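Local coordinates for protein O-methyltransferase (Burkholderia thailandensis, PDB 3MCZ) that probably transfers methyl groups from S-adenosylmethionine to an oxygen atom of its substrate, and probably works as a dimer, at residues D169-L174 against G191-Q196; L174-R179 against L343-R348; E268-A273 against G281-L286; I285-M290 against P320-V325; V333-R336 against Y341-L344. All blocks are in the same frame, centred on the assembly; numbering follows the deposited sequence. Where two conformers were deposited one is given.

Overall arrangement
Contacts 2, 3, 4 and 5 lie on or beside the last three strands, 281-288, 341-347 and 332-338, of the seven-stranded mixed sheet, whose order 3-2-1-4-5-7-6 marks the Rossmann-like S-adenosylmethionine-dependent methyltransferase fold. Contacts 3 and 4 share strand 281-288, and contacts 2 and 5 share strand 341-347, its antiparallel neighbour. Contacts 4 and 5 lie closest, with centres about 8 Å apart; contacts 1 and 4 lie farthest apart, at about 19 Å between centres. Along the chain, contact 1 closes before contacts 3, 4 and 5 open in that order, while contact 2 spans 3 and 4. In this methyltransferase domain, helices 150-172, 192-200, 263-275 and 319-328 pack on the sheet, and hairpin 332-338/341-347 ends it.

Contact 1. Residues D169-L174 against G191-Q196; sequences DVVSEL and GTYLAQ
Ser172 and Gln196 mark the closest backbone approach, with CA atoms 6.2 Å apart, where the C-terminal part of helix 150-172 passes the first turns of helix 192-200. The side chains meet at three points spread along this line. Val171 and Tyr193 form the apolar one: the CG2 methyl of Val171 lies 4.0 Å from CD2 of Tyr193 and is almost as near to CE2, so it meets the CD2-CE2 bond of the ring obliquely, the two side chains crossing at about a right angle. With its ring carbon CG anti to the carbonyl carbon (chi1 -65°), Tyr193 leans across to the valine although its CB does not point straight there.

Ser172 brings CB to within 4.1 Å of the backbone O of Gln196. Its hydroxyl turns back into its own helix instead, OG donating to Asp169 O over 2.9 Å from above the carbonyl plane.

At the more open end, in the conformer of Gln196 given here, Asp169 OD1 and Gln196 OE1 stand 3.6 Å apart, their carboxylate and amide planes 80° from each other. Both are acceptors, and what reconciles them is Gln165, whose NE2 bonds to each oxygen. Around this helix pair, Val171 also touches Val197, Ser172 O accepts a bond from His201, and Tyr193 continues past Ser164 and Met167 to Leu286 on strand 281-288, which brings the pair up against the sheet of the Rossmann-like methyltransferase domain.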
# COMPACT_ATOMS: atom_id res chain seq x y z
N ASP A 169 -11.89 26.46 6.46
CA ASP A 169 -13.22 26.96 6.84
C ASP A 169 -13.28 27.30 8.33
O ASP A 169 -13.84 28.33 8.70
CB ASP A 169 -14.29 25.93 6.48
CG ASP A 169 -14.25 25.52 5.01
OD1 ASP A 169 -13.78 26.34 4.17
OD2 ASP A 169 -14.67 24.39 4.68
N VAL A 170 -12.65 26.49 9.18
CA VAL A 170 -12.59 26.78 10.62
C VAL A 170 -11.72 27.98 10.95
O VAL A 170 -12.12 28.86 11.70
CB VAL A 170 -12.12 25.56 11.44
CG1 VAL A 170 -11.82 25.96 12.88
CG2 VAL A 170 -13.18 24.47 11.38
N VAL A 171 -10.53 28.05 10.35
CA VAL A 171 -9.66 29.20 10.58
C VAL A 171 -10.35 30.51 10.17
O VAL A 171 -10.28 31.52 10.89
CB VAL A 171 -8.30 29.02 9.84
CG1 VAL A 171 -7.50 30.31 9.81
CG2 VAL A 171 -7.51 27.92 10.51
N SER A 172 -11.02 30.50 9.02
CA SER A 172 -11.63 31.74 8.52
C SER A 172 -12.73 32.29 9.45
O SER A 172 -12.98 33.50 9.43
CB SER A 172 -12.19 31.55 7.11
OG SER A 172 -13.29 30.69 7.14
N GLU A 173 -13.37 31.43 10.26
CA GLU A 173 -14.42 31.88 11.23
C GLU A 173 -13.91 32.24 12.62
O GLU A 173 -14.70 32.55 13.50
CB GLU A 173 -15.52 30.82 11.40
N LEU A 174 -12.60 32.19 12.83
CA LEU A 174 -12.06 32.56 14.14
C LEU A 174 -12.40 34.01 14.50
O LEU A 174 -12.35 34.89 13.65
CB LEU A 174 -10.55 32.39 14.16
CG LEU A 174 -10.05 30.95 14.15
CD1 LEU A 174 -8.51 30.97 14.10
CD2 LEU A 174 -10.56 30.18 15.38
N GLY A 191 -1.71 29.37 -0.13
CA GLY A 191 -2.28 30.60 0.39
C GLY A 191 -3.78 30.56 0.61
O GLY A 191 -4.42 31.62 0.73
N THR A 192 -4.33 29.35 0.69
CA THR A 192 -5.77 29.20 0.75
C THR A 192 -6.32 29.72 2.08
O THR A 192 -7.41 30.28 2.10
CB THR A 192 -6.21 27.74 0.48
OG1 THR A 192 -5.73 27.35 -0.82
CG2 THR A 192 -7.69 27.62 0.46
N TYR A 193 -5.58 29.57 3.18
CA TYR A 193 -6.08 30.07 4.46
C TYR A 193 -6.21 31.60 4.39
O TYR A 193 -7.26 32.15 4.73
CB TYR A 193 -5.18 29.70 5.63
CG TYR A 193 -5.09 28.19 5.94
CD1 TYR A 193 -4.17 27.37 5.27
CD2 TYR A 193 -5.91 27.61 6.88
CE1 TYR A 193 -4.08 26.01 5.55
CE2 TYR A 193 -5.85 26.25 7.17
CZ TYR A 193 -4.93 25.45 6.50
OH TYR A 193 -4.85 24.09 6.79
N LEU A 194 -5.17 32.28 3.94
CA LEU A 194 -5.22 33.74 3.91
C LEU A 194 -6.31 34.27 3.00
O LEU A 194 -7.05 35.17 3.38
CB LEU A 194 -3.88 34.30 3.48
CG LEU A 194 -3.84 35.83 3.48
CD1 LEU A 194 -4.03 36.36 4.92
CD2 LEU A 194 -2.55 36.32 2.92
N ALA A 195 -6.42 33.69 1.80
CA ALA A 195 -7.39 34.12 0.84
C ALA A 195 -8.81 33.97 1.38
O ALA A 195 -9.64 34.87 1.23
CB ALA A 195 -7.22 33.33 -0.49
N GLN A 196 -9.10 32.83 2.02
CA GLN A 196 -10.45 32.59 2.51
C GLN A 196 -10.76 33.50 3.69
O GLN A 196 -11.90 33.94 3.85
CB GLN A 196 -10.63 31.12 2.90
CG GLN A 196 -10.91 30.22 1.72
CD GLN A 196 -12.39 29.97 1.52
OE1 GLN A 196 -12.89 28.88 1.83
NE2 GLN A 196 -13.10 30.97 1.02

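Contact 2. Residues L174-R179 against L343-R348; sequences LGVFAR and LLIGQR
Leu174 and Leu343 reach toward each other tip to tip, one from the loop between helix 150-172 and strand 182-186, the other from strand 341-347. The CD2 methyl of Leu343 points into the fork of Leu174, 3.4 Å from CD1, which is tighter than ordinary van der Waals contact, and 3.8 Å from CD2. Leu343 gets there by holding CG anti to its backbone N (chi1 -179°), which extends the chain away from the strand.

Two residues farther along each segment, Val176 and Ile345 cross at a slant. Here the touching branches are CG1 of Val176 and CG2 of Ile345, 4.1 Å apart, a looser fit than that of the leucines. The other methyl of Val176, CG2, lies over the centre of the Phe177 ring, so this one valine packs against both the strand and its own loop.

Leu284 of strand 281-288 lies beside Leu174, Phe177 and Ile345, and so joins both pairs to the next strand. The loop thus links a helix to a parallel strand of the Rossmann-like sheet while packing on its antiparallel strand 341-347. Between the segments only hydrocarbon groups touch: the contact is probably hydrophobic in origin, and with no polar group taking part the fit depends on shape.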
# COMPACT_ATOMS: atom_id res chain seq x y z
N LEU A 174 -12.60 32.19 12.83
CA LEU A 174 -12.06 32.56 14.14
C LEU A 174 -12.40 34.01 14.50
O LEU A 174 -12.35 34.89 13.65
CB LEU A 174 -10.55 32.39 14.16
CG LEU A 174 -10.05 30.95 14.15
CD1 LEU A 174 -8.51 30.97 14.10
CD2 LEU A 174 -10.56 30.18 15.38
N GLY A 175 -12.70 34.25 15.77
CA GLY A 175 -13.02 35.58 16.26
C GLY A 175 -11.89 36.59 16.27
O GLY A 175 -12.13 37.80 16.28
N VAL A 176 -10.65 36.13 16.19
CA VAL A 176 -9.52 37.03 16.22
C VAL A 176 -9.47 37.92 14.97
O VAL A 176 -8.74 38.89 14.96
CB VAL A 176 -8.17 36.28 16.34
CG1 VAL A 176 -8.12 35.47 17.66
CG2 VAL A 176 -7.89 35.41 15.06
N PHE A 177 -10.21 37.56 13.93
CA PHE A 177 -10.18 38.31 12.66
C PHE A 177 -11.14 39.49 12.61
O PHE A 177 -10.88 40.42 11.87
CB PHE A 177 -10.44 37.39 11.46
CG PHE A 177 -9.32 36.42 11.19
CD1 PHE A 177 -8.06 36.88 10.82
CD2 PHE A 177 -9.50 35.05 11.35
CE1 PHE A 177 -7.02 36.01 10.64
CE2 PHE A 177 -8.44 34.16 11.13
CZ PHE A 177 -7.20 34.63 10.76
N ALA A 178 -12.19 39.47 13.43
CA ALA A 178 -13.33 40.41 13.30
C ALA A 178 -12.88 41.86 13.50
O ALA A 178 -13.33 42.74 12.79
CB ALA A 178 -14.45 40.06 14.32
N ARG A 179 -11.96 42.10 14.45
CA ARG A 179 -11.48 43.45 14.75
C ARG A 179 -10.02 43.67 14.31
O ARG A 179 -9.41 44.70 14.65
CB ARG A 179 -11.62 43.75 16.25
CG ARG A 179 -13.03 43.65 16.85
CD ARG A 179 -13.89 44.85 16.57
NE ARG A 179 -15.19 44.80 17.26
CZ ARG A 179 -16.26 45.53 16.92
NH1 ARG A 179 -16.21 46.37 15.88
NH2 ARG A 179 -17.41 45.42 17.60
N LEU A 343 -5.50 23.67 16.54
CA LEU A 343 -5.24 25.07 16.30
C LEU A 343 -4.86 25.73 17.63
O LEU A 343 -5.64 25.69 18.61
CB LEU A 343 -6.45 25.76 15.66
CG LEU A 343 -6.26 27.25 15.34
CD1 LEU A 343 -5.18 27.50 14.24
CD2 LEU A 343 -7.61 27.84 14.91
N LEU A 344 -3.64 26.21 17.71
CA LEU A 344 -3.16 26.94 18.87
C LEU A 344 -3.26 28.41 18.55
O LEU A 344 -2.92 28.83 17.43
CB LEU A 344 -1.71 26.57 19.21
CG LEU A 344 -1.45 25.11 19.61
CD1 LEU A 344 0.12 24.88 19.67
CD2 LEU A 344 -2.12 24.78 20.93
N ILE A 345 -3.74 29.18 19.53
CA ILE A 345 -3.95 30.60 19.36
C ILE A 345 -3.16 31.28 20.48
O ILE A 345 -3.54 31.24 21.66
CB ILE A 345 -5.47 30.95 19.39
CG1 ILE A 345 -6.27 30.15 18.33
CG2 ILE A 345 -5.74 32.48 19.19
CD1 ILE A 345 -7.16 29.02 18.93
N GLY A 346 -2.07 31.92 20.13
CA GLY A 346 -1.31 32.69 21.08
C GLY A 346 -1.69 34.14 21.09
O GLY A 346 -1.47 34.86 20.11
N GLN A 347 -2.18 34.63 22.21
CA GLN A 347 -2.72 35.97 22.25
C GLN A 347 -1.77 36.92 22.99
O GLN A 347 -1.33 36.59 24.10
CB GLN A 347 -4.11 35.89 22.89
CG GLN A 347 -4.99 34.72 22.26
CD GLN A 347 -6.06 34.12 23.18
OE1 GLN A 347 -6.99 34.82 23.61
NE2 GLN A 347 -5.98 32.81 23.43
N ARG A 348 -1.43 38.05 22.37
CA ARG A 348 -0.58 39.06 23.01
C ARG A 348 -1.49 40.03 23.75
O ARG A 348 -2.47 40.52 23.20
CB ARG A 348 0.29 39.80 21.98
CG ARG A 348 1.39 40.64 22.62
CD ARG A 348 2.27 41.37 21.63
NE ARG A 348 3.25 40.52 20.94
CZ ARG A 348 4.27 39.91 21.54
NH1 ARG A 348 4.45 40.01 22.86
NH2 ARG A 348 5.09 39.16 20.82

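Contact 3. Residues E268-A273 against G281-L286; sequences EVIGHA and GALLIL
A beta-alpha-beta crossover of the Rossmann-like methyltransferase domain supplies this contact: strand 251-255 leads into helix 263-275, which returns over the sheet and delivers the chain to the adjacent parallel strand 281-288. Ile270 and Ala273, one turn apart on the helix, face Leu283 and Ile285, two residues apart on the strand. The axes of the short segments 268-273 and 281-286 run nearly antiparallel, at 152° between their directions, and come within 10.1 Å, a spacing filled by side chains from each element.

Leu283 provides the larger share on the strand side. With CG anti to its backbone N (chi1 174°) it stretches toward the helix and divides its two methyls: CD1 goes to Ala273, while CD2 approaches Ile270, being 4.2 Å from that residue's carbonyl O and a little farther from its CG2. Consistent with the small side chain of Ala273, the backbones are closer here, and CA to CA the distance to Leu283 is 7.3 Å, against 9.0 Å between Ile270 and Ile285. The latter pair meet through CG1 of Ile270 and CD1 of Ile285, 4.3 Å apart.

All four residues are buried. Helix 319-328 shares the layer, with Val325 and Val326 against Ile270, and Leu331 and Val252 also border Leu283. The closest touch between helix and strand remains that of the Ala273 CB methyl on Leu283 CD1, at 3.8 Å.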
# COMPACT_ATOMS: atom_id res chain seq x y z
N GLU A 268 12.94 28.66 17.03
CA GLU A 268 13.29 29.96 16.50
C GLU A 268 12.21 30.59 15.63
O GLU A 268 12.00 31.80 15.72
CB GLU A 268 14.60 29.86 15.70
CG GLU A 268 15.77 29.62 16.64
CD GLU A 268 17.04 29.18 15.94
OE1 GLU A 268 16.98 28.69 14.78
OE2 GLU A 268 18.10 29.29 16.59
N VAL A 269 11.55 29.78 14.82
CA VAL A 269 10.48 30.25 13.92
C VAL A 269 9.30 30.74 14.74
O VAL A 269 8.71 31.75 14.42
CB VAL A 269 10.03 29.16 12.98
CG1 VAL A 269 8.71 29.56 12.23
CG2 VAL A 269 11.15 28.88 11.97
N ILE A 270 8.94 30.00 15.77
CA ILE A 270 7.83 30.36 16.64
C ILE A 270 8.14 31.69 17.33
O ILE A 270 7.30 32.58 17.37
CB ILE A 270 7.53 29.27 17.67
CG1 ILE A 270 6.96 28.04 16.98
CG2 ILE A 270 6.52 29.77 18.71
CD1 ILE A 270 6.98 26.79 17.84
N GLY A 271 9.35 31.83 17.86
CA GLY A 271 9.75 33.10 18.44
C GLY A 271 9.69 34.31 17.52
O GLY A 271 9.22 35.39 17.90
N HIS A 272 10.19 34.14 16.30
CA HIS A 272 10.18 35.21 15.33
C HIS A 272 8.73 35.57 14.98
O HIS A 272 8.38 36.75 14.86
CB HIS A 272 10.88 34.77 14.06
CG HIS A 272 12.35 34.54 14.22
ND1 HIS A 272 13.05 33.67 13.42
CD2 HIS A 272 13.24 35.06 15.09
CE1 HIS A 272 14.32 33.66 13.79
NE2 HIS A 272 14.45 34.48 14.82
N ALA A 273 7.91 34.54 14.80
CA ALA A 273 6.50 34.71 14.46
C ALA A 273 5.79 35.50 15.54
O ALA A 273 5.03 36.44 15.25
CB ALA A 273 5.81 33.36 14.27
N GLY A 281 -3.08 41.19 19.52
CA GLY A 281 -3.15 40.33 18.34
C GLY A 281 -2.97 38.86 18.70
O GLY A 281 -2.90 38.48 19.86
N ALA A 282 -2.87 38.03 17.67
CA ALA A 282 -2.80 36.58 17.86
C ALA A 282 -1.85 35.93 16.89
O ALA A 282 -1.74 36.33 15.72
CB ALA A 282 -4.21 35.94 17.71
N LEU A 283 -1.18 34.90 17.38
CA LEU A 283 -0.41 33.98 16.58
C LEU A 283 -1.23 32.68 16.46
O LEU A 283 -1.67 32.10 17.49
CB LEU A 283 0.92 33.67 17.29
CG LEU A 283 1.79 32.59 16.63
CD1 LEU A 283 2.14 32.94 15.16
CD2 LEU A 283 3.07 32.28 17.42
N LEU A 284 -1.44 32.21 15.22
CA LEU A 284 -2.19 30.99 14.98
C LEU A 284 -1.22 29.93 14.49
O LEU A 284 -0.47 30.18 13.55
CB LEU A 284 -3.28 31.17 13.94
CG LEU A 284 -4.30 32.28 14.19
CD1 LEU A 284 -5.38 32.29 13.09
CD2 LEU A 284 -4.94 32.22 15.59
N ILE A 285 -1.24 28.77 15.13
CA ILE A 285 -0.47 27.63 14.65
C ILE A 285 -1.38 26.42 14.51
O ILE A 285 -1.95 25.95 15.46
CB ILE A 285 0.68 27.27 15.59
CG1 ILE A 285 1.61 28.48 15.84
CG2 ILE A 285 1.45 26.03 15.00
CD1 ILE A 285 2.70 28.25 16.92
N LEU A 286 -1.51 25.94 13.28
CA LEU A 286 -2.26 24.75 13.00
C LEU A 286 -1.26 23.60 12.88
O LEU A 286 -0.31 23.69 12.11
CB LEU A 286 -3.00 24.93 11.70
CG LEU A 286 -3.95 23.83 11.30
CD1 LEU A 286 -5.09 23.69 12.32
CD2 LEU A 286 -4.49 24.17 9.89

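Contact 4. Residues I285-M290 against P320-V325; sequences ILTMTM and PWIAGV
Ile322 carries the apolar part of this contact, serving two residues of strand 281-288 from helix 319-328 with different branches. Its CG2 methyl lies 3.9 Å from CD1 of Ile285, the two isoleucines slanting past each other. Its longer branch holds CG1 anti to the carbonyl carbon (chi1 -62°) and then runs out extended, which carries CD1 to the next residue on the same face of the strand, Thr287.

Mixed contacts, carbon against oxygen, come second. Ile322 and Thr287 reach toward each other tip to tip: the isoleucine methyl CD1 is 3.6 Å from OG1 and 3.9 Å from CG2 of Thr287, so it sits against the end of the threonine and touches both its branches. Beyond the end of the strand, the backbone O of Met290, a selenomethionine in this crystal, stands in the conformer given 3.4 Å from the ring carbon CD of Pro320 in the first turn of the helix.

Hydrogen bonds lie round the contact rather than across it. Met290 N bonds to the hydroxyl of Thr319, the residue just before Pro320, which links the chain just past the strand to the start of the helix. Ile285 and Thr287 pair through their backbones with Leu344 and Thr342 of strand 341-347, and Leu344 also touches Ile322.

A helix on one face of the sheet, here with one isoleucine bridging alternate strand residues, fits the alpha/beta layering of the Rossmann-like methyltransferase fold.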
# COMPACT_ATOMS: atom_id res chain seq x y z
N ILE A 285 -1.24 28.77 15.13
CA ILE A 285 -0.47 27.63 14.65
C ILE A 285 -1.38 26.42 14.51
O ILE A 285 -1.95 25.95 15.46
CB ILE A 285 0.68 27.27 15.59
CG1 ILE A 285 1.61 28.48 15.84
CG2 ILE A 285 1.45 26.03 15.00
CD1 ILE A 285 2.70 28.25 16.92
N LEU A 286 -1.51 25.94 13.28
CA LEU A 286 -2.26 24.75 13.00
C LEU A 286 -1.26 23.60 12.88
O LEU A 286 -0.31 23.69 12.11
CB LEU A 286 -3.00 24.93 11.70
CG LEU A 286 -3.95 23.83 11.30
CD1 LEU A 286 -5.09 23.69 12.32
CD2 LEU A 286 -4.49 24.17 9.89
N THR A 287 -1.49 22.54 13.63
CA THR A 287 -0.55 21.46 13.68
C THR A 287 -1.28 20.14 13.95
O THR A 287 -2.29 20.10 14.68
CB THR A 287 0.55 21.75 14.73
OG1 THR A 287 1.55 20.75 14.65
CG2 THR A 287 -0.01 21.79 16.18
N MSE A 288 -0.82 19.05 13.34
CA MSE A 288 -1.45 17.76 13.62
C MSE A 288 -1.27 17.42 15.10
O MSE A 288 -0.16 17.49 15.64
CB MSE A 288 -0.87 16.62 12.79
CG MSE A 288 -1.63 15.30 13.09
SE MSE A 288 -1.22 13.95 11.76
CE MSE A 288 -1.98 15.08 10.37
N THR A 289 -2.33 16.98 15.73
CA THR A 289 -2.29 16.73 17.18
C THR A 289 -1.35 15.56 17.51
O THR A 289 -1.46 14.47 16.92
CB THR A 289 -3.68 16.40 17.69
OG1 THR A 289 -4.56 17.47 17.35
CG2 THR A 289 -3.70 16.18 19.20
N MSE A 290 -0.43 15.79 18.42
CA MSE A 290 0.52 14.76 18.85
C MSE A 290 0.80 14.94 20.33
O MSE A 290 1.22 16.03 20.74
CB MSE A 290 1.81 14.90 18.05
CG MSE A 290 2.99 14.16 18.66
SE MSE A 290 4.67 14.48 17.76
CE MSE A 290 4.45 12.78 16.73
N PRO A 320 1.81 19.80 22.93
CA PRO A 320 2.13 20.49 24.17
C PRO A 320 3.49 21.19 24.15
O PRO A 320 3.66 22.21 24.82
CB PRO A 320 2.12 19.38 25.23
CG PRO A 320 1.24 18.30 24.63
CD PRO A 320 1.56 18.37 23.15
N TRP A 321 4.44 20.65 23.39
CA TRP A 321 5.76 21.28 23.29
C TRP A 321 5.64 22.59 22.50
O TRP A 321 6.18 23.62 22.92
CB TRP A 321 6.78 20.34 22.63
CG TRP A 321 8.11 20.96 22.47
CD1 TRP A 321 9.10 21.01 23.40
CD2 TRP A 321 8.59 21.62 21.32
NE1 TRP A 321 10.19 21.69 22.88
CE2 TRP A 321 9.88 22.10 21.61
CE3 TRP A 321 8.04 21.90 20.07
CZ2 TRP A 321 10.64 22.80 20.68
CZ3 TRP A 321 8.82 22.59 19.14
CH2 TRP A 321 10.11 23.01 19.45
N ILE A 322 4.93 22.54 21.38
CA ILE A 322 4.66 23.77 20.62
C ILE A 322 3.97 24.82 21.51
O ILE A 322 4.37 25.99 21.53
CB ILE A 322 3.82 23.50 19.34
CG1 ILE A 322 4.59 22.56 18.40
CG2 ILE A 322 3.49 24.83 18.65
CD1 ILE A 322 3.76 21.94 17.18
N ALA A 323 2.94 24.40 22.24
CA ALA A 323 2.23 25.32 23.08
C ALA A 323 3.14 25.95 24.13
O ALA A 323 3.02 27.16 24.40
CB ALA A 323 1.00 24.63 23.74
N GLY A 324 4.06 25.18 24.70
CA GLY A 324 5.02 25.71 25.68
C GLY A 324 5.95 26.74 25.06
O GLY A 324 6.25 27.75 25.70
N VAL A 325 6.35 26.53 23.81
CA VAL A 325 7.20 27.52 23.12
C VAL A 325 6.47 28.86 22.93
O VAL A 325 7.02 29.95 23.18
CB VAL A 325 7.73 27.01 21.79
CG1 VAL A 325 8.57 28.11 21.14
CG2 VAL A 325 8.56 25.71 21.98

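Contact 5. Residues V333-R336 against Y341-L344; sequences VGER and YTLL
Glu335 and Leu344 face each other across the beta hairpin of strands 332-338 and 341-347, the antiparallel pair that ends the methyltransferase sheet in the order 5-7-6. They form a non-hydrogen-bonded pair with CA atoms 4.5 Å apart, next to the hydrogen-bonded pair of Arg336 and Leu343. The axes of segments 333-336 and 341-344 approach to 4.7 Å, and strand 332-338 is the outermost one of the sheet within this chain.

From the backbone of Glu335, CA makes a CH...O contact with Leu343 O at 3.1 Å. The side chain then starts at CB, which is 3.5 Å from the same oxygen while also lying beside CD2 of Leu344. CG takes the position between the backbone N and the carbonyl carbon (chi1 67°), from which the chain runs extended through CD, crossing the leucine at a slant. At the tip, OE1 ends 4.2 Å from that same CD2 methyl of Leu344, only at the limit of contact with it.

Leu344 CD2 also meets Val333 CG1, at 4.1 Å. Helix 319-328 covers Leu344 through Ile322, and Thr342 OG1 is held by Thr289.

The backbone supplies the register. Arg336 N donates to Leu343 O in its carbonyl plane, though at a bent 138° at the hydrogen; the return bond, Leu343 N to Arg336 O, is short at 2.7 Å and nearly straight at 172°.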
# COMPACT_ATOMS: atom_id res chain seq x y z
N VAL A 333 -1.96 31.12 25.61
CA VAL A 333 -2.31 30.14 24.59
C VAL A 333 -3.73 29.63 24.78
O VAL A 333 -4.08 29.22 25.88
CB VAL A 333 -1.34 28.95 24.61
CG1 VAL A 333 -1.77 27.83 23.61
CG2 VAL A 333 0.03 29.47 24.32
N GLY A 334 -4.53 29.72 23.74
CA GLY A 334 -5.81 29.01 23.63
C GLY A 334 -5.69 27.92 22.57
O GLY A 334 -4.72 27.86 21.86
N GLU A 335 -6.68 27.06 22.48
CA GLU A 335 -6.72 26.02 21.48
C GLU A 335 -8.12 25.64 20.98
O GLU A 335 -9.15 25.97 21.59
CB GLU A 335 -6.06 24.79 22.01
CG GLU A 335 -6.80 24.15 23.13
CD GLU A 335 -6.02 22.99 23.70
OE1 GLU A 335 -4.77 23.01 23.60
OE2 GLU A 335 -6.65 22.06 24.21
N ARG A 336 -8.11 24.95 19.85
CA ARG A 336 -9.28 24.50 19.15
C ARG A 336 -8.89 23.19 18.45
O ARG A 336 -7.88 23.13 17.76
CB ARG A 336 -9.65 25.58 18.13
CG ARG A 336 -10.69 25.19 17.15
CD ARG A 336 -12.02 25.03 17.81
NE ARG A 336 -13.08 24.89 16.82
CZ ARG A 336 -13.64 25.90 16.17
NH1 ARG A 336 -13.26 27.16 16.39
NH2 ARG A 336 -14.60 25.63 15.30
N TYR A 341 -6.33 17.70 13.88
CA TYR A 341 -5.50 18.87 14.04
C TYR A 341 -5.84 19.65 15.31
O TYR A 341 -6.97 19.61 15.82
CB TYR A 341 -5.60 19.76 12.78
CG TYR A 341 -4.74 19.31 11.64
CD1 TYR A 341 -5.14 18.30 10.77
CD2 TYR A 341 -3.52 19.90 11.42
CE1 TYR A 341 -4.30 17.89 9.70
CE2 TYR A 341 -2.69 19.51 10.39
CZ TYR A 341 -3.08 18.50 9.54
OH TYR A 341 -2.19 18.16 8.52
N THR A 342 -4.83 20.35 15.83
CA THR A 342 -5.01 21.34 16.87
C THR A 342 -4.64 22.71 16.30
O THR A 342 -3.57 22.88 15.70
CB THR A 342 -4.13 21.02 18.11
OG1 THR A 342 -4.50 19.73 18.65
CG2 THR A 342 -4.25 22.10 19.24
N LEU A 343 -5.50 23.67 16.54
CA LEU A 343 -5.24 25.07 16.30
C LEU A 343 -4.86 25.73 17.63
O LEU A 343 -5.64 25.69 18.61
CB LEU A 343 -6.45 25.76 15.66
CG LEU A 343 -6.26 27.25 15.34
CD1 LEU A 343 -5.18 27.50 14.24
CD2 LEU A 343 -7.61 27.84 14.91
N LEU A 344 -3.64 26.21 17.71
CA LEU A 344 -3.16 26.94 18.87
C LEU A 344 -3.26 28.41 18.55
O LEU A 344 -2.92 28.83 17.43
CB LEU A 344 -1.71 26.57 19.21
CG LEU A 344 -1.45 25.11 19.61
CD1 LEU A 344 0.12 24.88 19.67
CD2 LEU A 344 -2.12 24.78 20.93